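Local coordinates for protein quinoline 2-oxidoreductase small subunit (Pseudomonas putida, PDB 1T3Q) that probably relays electrons released by quinoline hydroxylation at the molybdenum site through two [2Fe-2S] clusters to the FAD of the same enzyme complex, at residues F23-R28 with R36-L41; M29-A34 with C68-V73. All coordinates share one frame; numbering follows the deposited sequence.

Contact 1: F23-R28 with R36-L41; sequences FYVEPR and REVVGL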
loop_
_atom_site.group_PDB
_atom_site.type_symbol
_atom_site.label_atom_id
_atom_site.label_comp_id
_atom_site.label_asym_id
_atom_site.label_seq_id
_atom_site.Cartn_x
_atom_site.Cartn_y
_atom_site.Cartn_z
ATOM N N PHE A 23 9.526 -18.286 17.778
ATOM C CA PHE A 23 9.260 -18.340 16.345
ATOM C C PHE A 23 9.599 -19.708 15.766
ATOM O O PHE A 23 10.451 -20.428 16.296
ATOM C CB PHE A 23 10.029 -17.226 15.616
ATOM C CG PHE A 23 11.502 -17.192 15.918
ATOM C CD1 PHE A 23 12.403 -17.915 15.147
ATOM C CD2 PHE A 23 11.988 -16.439 16.986
ATOM C CE1 PHE A 23 13.766 -17.894 15.431
ATOM C CE2 PHE A 23 13.351 -16.410 17.281
ATOM C CZ PHE A 23 14.242 -17.140 16.504
ATOM N N TYR A 24 8.911 -20.068 14.689
ATOM C CA TYR A 24 9.120 -21.351 14.036
ATOM C C TYR A 24 9.870 -21.183 12.732
ATOM O O TYR A 24 9.500 -20.364 11.895
ATOM C CB TYR A 24 7.781 -22.042 13.785
ATOM C CG TYR A 24 7.123 -22.512 15.058
ATOM C CD1 TYR A 24 6.566 -21.601 15.956
ATOM C CD2 TYR A 24 7.105 -23.864 15.393
ATOM C CE1 TYR A 24 6.012 -22.029 17.156
ATOM C CE2 TYR A 24 6.556 -24.299 16.588
ATOM C CZ TYR A 24 6.012 -23.378 17.465
ATOM O OH TYR A 24 5.482 -23.813 18.656
ATOM N N VAL A 25 10.923 -21.972 12.564
ATOM C CA VAL A 25 11.749 -21.898 11.372
ATOM C C VAL A 25 12.307 -23.250 10.970
ATOM O O VAL A 25 12.349 -24.187 11.772
ATOM C CB VAL A 25 12.955 -20.949 11.594
ATOM C CG1 VAL A 25 12.472 -19.523 11.779
ATOM C CG2 VAL A 25 13.753 -21.401 12.815
ATOM N N GLU A 26 12.731 -23.346 9.714
ATOM C CA GLU A 26 13.352 -24.563 9.212
ATOM C C GLU A 26 14.843 -24.364 9.434
ATOM O O GLU A 26 15.327 -23.230 9.426
ATOM C CB GLU A 26 13.099 -24.742 7.717
ATOM C CG GLU A 26 11.655 -24.934 7.330
ATOM C CD GLU A 26 11.500 -25.224 5.855
ATOM O OE1 GLU A 26 11.867 -24.362 5.034
ATOM O OE2 GLU A 26 11.017 -26.322 5.514
ATOM N N PRO A 27 15.594 -25.457 9.633
ATOM C CA PRO A 27 17.040 -25.348 9.850
ATOM C C PRO A 27 17.764 -24.646 8.694
ATOM O O PRO A 27 18.764 -23.966 8.908
ATOM C CB PRO A 27 17.475 -26.807 9.997
ATOM C CG PRO A 27 16.266 -27.455 10.617
ATOM C CD PRO A 27 15.133 -26.845 9.823
ATOM N N ARG A 28 17.240 -24.806 7.478
ATOM C CA ARG A 28 17.841 -24.218 6.277
ATOM C C ARG A 28 17.777 -22.697 6.173
ATOM O O ARG A 28 18.363 -22.116 5.258
ATOM C CB ARG A 28 17.193 -24.810 5.016
ATOM C CG ARG A 28 15.761 -24.332 4.769
ATOM C CD ARG A 28 15.155 -24.981 3.522
ATOM N NE ARG A 28 15.995 -24.800 2.339
ATOM C CZ ARG A 28 15.722 -25.312 1.139
ATOM N NH1 ARG A 28 16.540 -25.100 0.118
ATOM N NH2 ARG A 28 14.627 -26.037 0.959
ATOM N N ARG A 36 13.899 -11.107 9.514
ATOM C CA ARG A 36 13.181 -10.330 8.515
ATOM C C ARG A 36 11.817 -10.872 8.115
ATOM O O ARG A 36 10.814 -10.160 8.187
ATOM C CB ARG A 36 14.037 -10.194 7.250
ATOM C CG ARG A 36 15.373 -9.478 7.443
ATOM C CD ARG A 36 16.212 -9.583 6.173
ATOM N NE ARG A 36 15.413 -9.244 4.996
ATOM C CZ ARG A 36 15.033 -8.009 4.675
ATOM N NH1 ARG A 36 15.391 -6.980 5.437
ATOM N NH2 ARG A 36 14.265 -7.807 3.610
ATOM N N GLU A 37 11.785 -12.136 7.699
ATOM C CA GLU A 37 10.564 -12.761 7.208
ATOM C C GLU A 37 9.661 -13.495 8.202
ATOM O O GLU A 37 8.446 -13.542 8.015
ATOM C CB GLU A 37 10.942 -13.683 6.039
ATOM C CG GLU A 37 11.630 -12.907 4.910
ATOM C CD GLU A 37 12.344 -13.784 3.888
ATOM O OE1 GLU A 37 12.893 -13.218 2.917
ATOM O OE2 GLU A 37 12.372 -15.023 4.051
ATOM N N VAL A 38 10.229 -14.063 9.257
ATOM C CA VAL A 38 9.398 -14.768 10.228
ATOM C C VAL A 38 9.000 -13.865 11.393
ATOM O O VAL A 38 7.830 -13.809 11.768
ATOM C CB VAL A 38 10.105 -16.020 10.776
ATOM C CG1 VAL A 38 9.222 -16.702 11.826
ATOM C CG2 VAL A 38 10.398 -16.988 9.636
ATOM N N VAL A 39 9.968 -13.150 11.953
ATOM C CA VAL A 39 9.694 -12.257 13.073
ATOM C C VAL A 39 9.137 -10.913 12.588
ATOM O O VAL A 39 8.405 -10.235 13.310
ATOM C CB VAL A 39 10.971 -12.019 13.915
ATOM C CG1 VAL A 39 10.628 -11.242 15.177
ATOM C CG2 VAL A 39 11.619 -13.353 14.272
ATOM N N GLY A 40 9.484 -10.527 11.363
ATOM C CA GLY A 40 8.978 -9.280 10.818
ATOM C C GLY A 40 9.796 -8.040 11.139
ATOM O O GLY A 40 9.272 -6.935 11.120
ATOM N N LEU A 41 11.075 -8.221 11.442
ATOM C CA LEU A 41 11.954 -7.104 11.746
ATOM C C LEU A 41 12.901 -6.954 10.562
ATOM O O LEU A 41 13.982 -7.548 10.530
ATOM C CB LEU A 41 12.732 -7.394 13.033
ATOM C CG LEU A 41 11.860 -7.550 14.285
ATOM C CD1 LEU A 41 12.709 -8.037 15.453
ATOM C CD2 LEU A 41 11.202 -6.209 14.613
#

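Contact 2: M29-A34 with C68-V73; sequences MHLADA and CLTLAV. With FES (Fe2/s2 (inorganic) cluster), chain H.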
loop_
_atom_site.group_PDB
_atom_site.type_symbol
_atom_site.label_atom_id
_atom_site.label_comp_id
_atom_site.label_asym_id
_atom_site.label_seq_id
_atom_site.Cartn_x
_atom_site.Cartn_y
_atom_site.Cartn_z
ATOM N N MET A 29 17.063 -22.050 7.086
ATOM C CA MET A 29 16.935 -20.597 7.047
ATOM C C MET A 29 17.931 -19.923 7.990
ATOM O O MET A 29 18.026 -20.298 9.166
ATOM C CB MET A 29 15.500 -20.192 7.433
ATOM C CG MET A 29 15.249 -18.686 7.445
ATOM S SD MET A 29 13.549 -18.209 7.820
ATOM C CE MET A 29 12.827 -18.215 6.188
ATOM N N HIS A 30 18.685 -18.943 7.490
ATOM C CA HIS A 30 19.613 -18.263 8.381
ATOM C C HIS A 30 18.870 -17.235 9.232
ATOM O O HIS A 30 17.716 -16.899 8.958
ATOM C CB HIS A 30 20.805 -17.636 7.629
ATOM C CG HIS A 30 20.444 -16.789 6.444
ATOM N ND1 HIS A 30 19.600 -15.702 6.525
ATOM C CD2 HIS A 30 20.903 -16.811 5.169
ATOM C CE1 HIS A 30 19.560 -15.089 5.354
ATOM N NE2 HIS A 30 20.343 -15.742 4.514
ATOM N N LEU A 31 19.526 -16.771 10.290
ATOM C CA LEU A 31 18.933 -15.820 11.222
ATOM C C LEU A 31 18.480 -14.507 10.591
ATOM O O LEU A 31 17.435 -13.963 10.964
ATOM C CB LEU A 31 19.917 -15.549 12.366
ATOM C CG LEU A 31 19.415 -14.666 13.512
ATOM C CD1 LEU A 31 18.084 -15.191 14.030
ATOM C CD2 LEU A 31 20.459 -14.640 14.619
ATOM N N ALA A 32 19.254 -13.999 9.634
ATOM C CA ALA A 32 18.895 -12.753 8.962
ATOM C C ALA A 32 17.512 -12.902 8.325
ATOM O O ALA A 32 16.635 -12.069 8.536
ATOM C CB ALA A 32 19.941 -12.402 7.897
ATOM N N ASP A 33 17.316 -13.967 7.551
ATOM C CA ASP A 33 16.019 -14.209 6.913
ATOM C C ASP A 33 14.902 -14.435 7.941
ATOM O O ASP A 33 13.781 -13.967 7.757
ATOM C CB ASP A 33 16.091 -15.427 5.977
ATOM C CG ASP A 33 16.618 -15.083 4.585
ATOM O OD1 ASP A 33 16.806 -16.019 3.773
ATOM O OD2 ASP A 33 16.845 -13.887 4.292
ATOM N N ALA A 34 15.198 -15.156 9.020
ATOM C CA ALA A 34 14.177 -15.418 10.033
ATOM C C ALA A 34 13.721 -14.125 10.699
ATOM O O ALA A 34 12.519 -13.894 10.863
ATOM C CB ALA A 34 14.702 -16.399 11.080
ATOM N N CYS A 68 23.594 -13.646 8.716
ATOM C CA CYS A 68 23.435 -14.451 7.505
ATOM C C CYS A 68 24.261 -15.733 7.632
ATOM O O CYS A 68 24.055 -16.693 6.882
ATOM C CB CYS A 68 23.884 -13.672 6.267
ATOM S SG CYS A 68 25.648 -13.430 6.116
ATOM N N LEU A 69 25.204 -15.737 8.576
ATOM C CA LEU A 69 26.044 -16.906 8.805
ATOM C C LEU A 69 25.734 -17.566 10.151
ATOM O O LEU A 69 26.581 -18.239 10.743
ATOM C CB LEU A 69 27.527 -16.533 8.729
ATOM C CG LEU A 69 28.025 -16.016 7.373
ATOM C CD1 LEU A 69 29.538 -16.004 7.392
ATOM C CD2 LEU A 69 27.528 -16.910 6.228
ATOM N N THR A 70 24.515 -17.349 10.625
ATOM C CA THR A 70 24.035 -17.943 11.868
ATOM C C THR A 70 22.714 -18.605 11.505
ATOM O O THR A 70 21.848 -17.958 10.930
ATOM C CB THR A 70 23.749 -16.877 12.958
ATOM O OG1 THR A 70 24.946 -16.145 13.255
ATOM C CG2 THR A 70 23.240 -17.553 14.235
ATOM N N LEU A 71 22.547 -19.891 11.805
ATOM C CA LEU A 71 21.274 -20.530 11.485
ATOM C C LEU A 71 20.233 -19.923 12.416
ATOM O O LEU A 71 20.533 -19.605 13.573
ATOM C CB LEU A 71 21.334 -22.051 11.713
ATOM C CG LEU A 71 22.336 -22.901 10.923
ATOM C CD1 LEU A 71 22.157 -24.366 11.305
ATOM C CD2 LEU A 71 22.112 -22.729 9.423
ATOM N N ALA A 72 19.014 -19.753 11.924
ATOM C CA ALA A 72 17.966 -19.198 12.760
ATOM C C ALA A 72 17.797 -20.093 13.986
ATOM O O ALA A 72 17.560 -19.603 15.089
ATOM C CB ALA A 72 16.651 -19.109 11.977
ATOM N N VAL A 73 17.929 -21.406 13.802
ATOM C CA VAL A 73 17.779 -22.317 14.933
ATOM C C VAL A 73 18.889 -22.150 15.975
ATOM O O VAL A 73 18.737 -22.577 17.117
ATOM C CB VAL A 73 17.706 -23.807 14.489
ATOM C CG1 VAL A 73 16.464 -24.030 13.648
ATOM C CG2 VAL A 73 18.959 -24.211 13.727
HETATM FE FE1 FES H . 26.745 -9.606 4.031
HETATM FE FE2 FES H . 25.732 -11.006 6.134
HETATM S S1 FES H . 27.747 -10.294 5.993
HETATM S S2 FES H . 24.626 -10.256 4.269
HETATM O O HOH W 1 17.675 -22.233 11.064
#

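Contact 1: F23-R28 with R36-L41
Val-38 sets both its methyl groups down on strand 19-25, the outermost strand on one side of the beta-grasp sheet of this plant-type ferredoxin domain. The contact illustrates how a helix is seated on a sheet by a few apolar side chains. From its CB, directed at the strand, the side chain forks. Its CG1, anti to the backbone N (chi1 178°), comes down between neighbouring strand residues: it lies 3.7 Å from Tyr-24 O and 3.9 Å from Phe-23 CB. The other branch ends at Val-25, with Val-38 CG2 3.9 Å from Val-25 CG1, the two valines meeting at a slant. Tyr-24 thus meets the helix through its carbonyl oxygen, while its own CB turns away. Val-39 follows with its CG2, and Gly-40 directly after it, with a positive phi of 87°, is the first residue to leave the helical course. Strand 10-16 flanks strand 19-25 within the sheet, Phe-23 making a backbone hydrogen bond with Ile-12 and resting its side chain on the same residue. Earlier on the same helix, buried Arg-36 forms a salt bridge with Asp-36 of the large subunit. Over one face of the Phe-23 ring sits Val-39 CG2, 4.1 Å from Phe-23 CD2.

Contact 2: M29-A34 with C68-V73
At the first turn of helix 31-39, beside the [2Fe-2S] cluster nearer the FAD, His-30 lays its imidazole against the backbone of Cys-68. Cys-68 CA stands over one ring face, 4.1 Å from the centroid and 16° off the normal, a CH-pi contact, while Cys-68 SG binds the iron FE2 at 2.4 Å; Cys-56 is a cluster ligand too. His-30 is the N-cap of the helix: with chi1 at 50° the ring folds back over its own backbone, and ND1 accepts from Asp-33 N at 3.0 Å, almost in the ring plane. Since NE2 is hydrogen-bonded to Glu-49 OE1, both ring nitrogens have partners and the ring's rotation is fixed. In this ferredoxin-type domain the helix start is also stitched to the loop after strand 63-66 by a single beta bridge, His-30 with Leu-71. Leu-31 N gives a nearly straight bond to Thr-70 O (2.7 Å), and Ala-72 N one to Met-29 O (3.0 Å). Water 1 probably donates to that same carbonyl and accepts from Val-73 N. Beside Thr-70, Leu-31 runs in the same direction, its CD2 4.0 Å from Thr-70 CG2. Packing is tight where Ala-34 CB meets Ala-72 CB at 3.5 Å.

In the fold
From the N terminus, strands 10-16 and 19-25 form a hairpin, and the chain then turns into helix 31-39. Contact 1 closes this short excursion, bringing the end of the helix back over the strand just left. The first segment of contact 2 lies inside that loop, but its second comes much later, after strand 63-66, so the two contacts cross and do not nest. Contact 2 closes the longer loop, which includes the cluster-binding region. Helix 31-39 is common to both, and a probable hydrogen bond from Val-39 N to Ala-34 O (2.9 Å) joins them along it. Val-25 CG2 also packs on Ala-72 CB, joining the edge strand directly to the loop after strand 63-66.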